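Local coordinates for alpha-L-rhamnosidase (Aspergillus terreus, PDB 6GSZ), which probably hydrolyses terminal non-reducing alpha-L-rhamnose residues from alpha-L-rhamnosides, as a calcium-binding glycoside hydrolase, at residues E501-N504 with H505-L509. Numbering follows the deposited sequence.
Sequences EQLN and HSYSL. With NAG (2-acetamido-2-deoxy-beta-D-glucopyranose), chain B.
Near the end of helix 488-503 in the six-hairpin glycosidase domain, the carbonyl O of Gln-502 accepts from His-505 N at 3.0 Å and Tyr-507 N at 3.2 Å, donors that arrive from opposite faces of its plane. The chain reverses through a type I' beta turn, His-505 to Ser-508, closed by Ser-508 N on His-505 O; its central residues, Ser-506 and Tyr-507, both have positive phi (54° and 76°). The long amide side chain of Gln-502 can span to the backbone of this turn, CG anti to its backbone N and the chain extended beyond. There NE2 donates to Tyr-507 O (3.0 Å, 157° at the hydrogen), the acceptor lying near the amide plane, and also to Gly-554 O of helix 545-562, while Arg-499 holds OE1. Leu-503 CD2 meets Tyr-507 CE1 at 4.0 Å, an apolar contact in which the two side chains cross at a slant, and the Tyr-507 side chain also touches Asp-557 and Lys-561 of helix 545-562. A water links Leu-503 O to Ser-506 N, and Ser-506 O binds a calcium ion together with Lys-561 O. Asn-504, partly exposed, offers its amide for N-glycosylation in the Asn-His-Ser sequon: ND2 is bonded to C1 of the NAG at 1.5 Å.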
ATOM      1  N   GLU A 501     -12.847  12.672   4.729  1.00 10.20           N
ATOM      2  CA  GLU A 501     -12.445  13.056   6.050  1.00 10.43           C
ATOM      3  C   GLU A 501     -12.176  14.563   6.105  1.00 10.31           C
ATOM      4  O   GLU A 501     -12.566  15.274   7.047  1.00 12.16           O
ATOM      5  CB  GLU A 501     -11.249  12.234   6.518  1.00 10.80           C
ATOM      6  CG  GLU A 501     -11.533  10.746   6.693  1.00 11.06           C
ATOM      7  CD  GLU A 501     -12.206  10.255   7.951  1.00 11.99           C
ATOM      8  OE1 GLU A 501     -12.832  11.080   8.625  1.00 13.86           O
ATOM      9  OE2 GLU A 501     -12.011   9.044   8.199  1.00 12.16           O
ATOM     10  N   GLN A 502     -11.434  15.077   5.093  1.00 10.31           N
ATOM     11  CA  GLN A 502     -11.124  16.494   4.981  1.00 11.20           C
ATOM     12  C   GLN A 502     -12.394  17.345   4.956  1.00 10.98           C
ATOM     13  O   GLN A 502     -12.415  18.456   5.560  1.00 12.15           O
ATOM     14  CB  GLN A 502     -10.296  16.674   3.712  1.00 11.44           C
ATOM     15  CG  GLN A 502      -9.975  18.141   3.421  1.00 12.85           C
ATOM     16  CD  GLN A 502      -9.512  18.343   1.999  1.00 12.31           C
ATOM     17  OE1 GLN A 502      -9.955  17.634   1.085  1.00 12.84           O
ATOM     18  NE2 GLN A 502      -8.622  19.314   1.830  1.00 11.18           N
ATOM     19  N   LEU A 503     -13.419  16.896   4.226  1.00 11.73           N
ATOM     20  CA  LEU A 503     -14.626  17.717   4.094  1.00 12.36           C
ATOM     21  C   LEU A 503     -15.358  17.854   5.441  1.00 14.45           C
ATOM     22  O   LEU A 503     -16.169  18.782   5.566  1.00 18.66           O
ATOM     23  CB  LEU A 503     -15.540  17.143   3.018  1.00 13.09           C
ATOM     24  CG  LEU A 503     -15.042  17.424   1.597  1.00 14.56           C
ATOM     25  CD1 LEU A 503     -15.766  16.524   0.595  1.00 17.37           C
ATOM     26  CD2 LEU A 503     -15.177  18.913   1.241  1.00 16.06           C
ATOM     27  N   ASN A 504     -15.103  16.965   6.396  1.00 13.41           N
ATOM     28  CA  ASN A 504     -15.653  17.133   7.745  1.00 14.62           C
ATOM     29  C   ASN A 504     -14.629  17.636   8.753  1.00 14.62           C
ATOM     30  O   ASN A 504     -14.840  17.540   9.965  1.00 18.23           O
ATOM     31  CB  ASN A 504     -16.251  15.833   8.249  1.00 15.90           C
ATOM     32  CG  ASN A 504     -17.168  16.052   9.434  1.00 18.49           C
ATOM     33  OD1 ASN A 504     -17.916  17.048   9.483  1.00 18.48           O
ATOM     34  ND2 ASN A 504     -17.092  15.139  10.383  1.00 17.62           N
ATOM     35  N   HIS A 505     -13.561  18.263   8.282  1.00 13.77           N
ATOM     36  CA  HIS A 505     -12.461  18.760   9.109  1.00 13.64           C
ATOM     37  C   HIS A 505     -12.035  20.168   8.665  1.00 14.79           C
ATOM     38  O   HIS A 505     -10.850  20.520   8.733  1.00 14.93           O
ATOM     39  CB  HIS A 505     -11.317  17.735   9.024  1.00 14.44           C
ATOM     40  CG  HIS A 505     -10.339  17.736  10.130  1.00 17.95           C
ATOM     41  ND1 HIS A 505      -9.089  18.310  10.056  1.00 24.45           N
ATOM     42  CD2 HIS A 505     -10.361  17.067  11.295  1.00 22.63           C
ATOM     43  CE1 HIS A 505      -8.446  18.107  11.197  1.00 23.53           C
ATOM     44  NE2 HIS A 505      -9.188  17.338  11.953  1.00 26.10           N
ATOM     45  N   SER A 506     -13.016  20.956   8.213  1.00 15.35           N
ATOM     46  CA  SER A 506     -12.804  22.375   7.848  1.00 18.33           C
ATOM     47  C   SER A 506     -11.662  22.530   6.831  1.00 16.24           C
ATOM     48  O   SER A 506     -10.820  23.454   6.931  1.00 18.61           O
ATOM     49  CB  SER A 506     -12.568  23.194   9.095  1.00 23.36           C
ATOM     50  OG  SER A 506     -13.704  23.104   9.965  1.00 30.40           O
ATOM     51  N   TYR A 507     -11.612  21.572   5.889  1.00 13.59           N
ATOM     52  CA  TYR A 507     -10.733  21.578   4.700  1.00 13.02           C
ATOM     53  C   TYR A 507      -9.294  21.229   5.052  1.00 12.04           C
ATOM     54  O   TYR A 507      -8.431  21.182   4.177  1.00 12.95           O
ATOM     55  CB  TYR A 507     -10.827  22.869   3.905  1.00 14.31           C
ATOM     56  CG  TYR A 507     -12.232  23.179   3.484  1.00 16.99           C
ATOM     57  CD1 TYR A 507     -12.871  22.416   2.507  1.00 16.99           C
ATOM     58  CD2 TYR A 507     -12.944  24.208   4.079  1.00 18.63           C
ATOM     59  CE1 TYR A 507     -14.167  22.691   2.111  1.00 19.04           C
ATOM     60  CE2 TYR A 507     -14.243  24.493   3.680  1.00 20.43           C
ATOM     61  CZ  TYR A 507     -14.854  23.733   2.701  1.00 21.07           C
ATOM     62  OH  TYR A 507     -16.134  24.032   2.310  1.00 25.55           O
ATOM     63  N   SER A 508      -9.023  20.931   6.319  1.00 13.90           N
ATOM     64  CA  SER A 508      -7.771  20.396   6.780  1.00 13.95           C
ATOM     65  C   SER A 508      -7.821  18.863   6.715  1.00 13.88           C
ATOM     66  O   SER A 508      -8.851  18.241   6.827  1.00 17.24           O
ATOM     67  CB  SER A 508      -7.515  20.879   8.210  1.00 16.91           C
ATOM     68  OG  SER A 508      -6.228  20.491   8.616  1.00 20.68           O
ATOM     69  N   LEU A 509      -6.674  18.229   6.560  1.00 14.66           N
ATOM     70  CA  LEU A 509      -6.573  16.782   6.523  1.00 13.16           C
ATOM     71  C   LEU A 509      -6.258  16.262   7.922  1.00 13.71           C
ATOM     72  O   LEU A 509      -5.297  16.686   8.554  1.00 13.90           O
ATOM     73  CB  LEU A 509      -5.485  16.378   5.528  1.00 14.31           C
ATOM     74  CG  LEU A 509      -5.404  14.903   5.203  1.00 13.85           C
ATOM     75  CD1 LEU A 509      -6.647  14.435   4.444  1.00 15.06           C
ATOM     76  CD2 LEU A 509      -4.124  14.620   4.424  1.00 14.01           C
TER
HETATM   77  C1  NAG B   1     -17.919  15.222  11.578  1.00 19.14           C
HETATM   78  C2  NAG B   1     -18.420  13.822  11.970  1.00 17.64           C
HETATM   79  C3  NAG B   1     -19.144  13.866  13.294  1.00 22.59           C
HETATM   80  C4  NAG B   1     -18.290  14.477  14.378  1.00 23.33           C
HETATM   81  C5  NAG B   1     -17.813  15.849  13.898  1.00 21.96           C
HETATM   82  C6  NAG B   1     -16.820  16.438  14.890  1.00 26.90           C
HETATM   83  C7  NAG B   1     -19.068  12.052  10.387  1.00 18.93           C
HETATM   84  C8  NAG B   1     -20.073  11.662   9.332  1.00 20.47           C
HETATM   85  N2  NAG B   1     -19.283  13.261  10.968  1.00 18.36           N
HETATM   86  O3  NAG B   1     -19.501  12.540  13.658  1.00 23.93           O
HETATM   87  O4  NAG B   1     -19.125  14.605  15.523  1.00 27.76           O
HETATM   88  O5  NAG B   1     -17.105  15.669  12.659  1.00 21.30           O
HETATM   89  O6  NAG B   1     -15.769  15.465  15.200  1.00 31.21           O
HETATM   90  O7  NAG B   1     -18.101  11.336  10.688  1.00 20.79           O
HETATM   91  O   HOH W   1     -15.992  20.757   7.791  1.00 29.82           O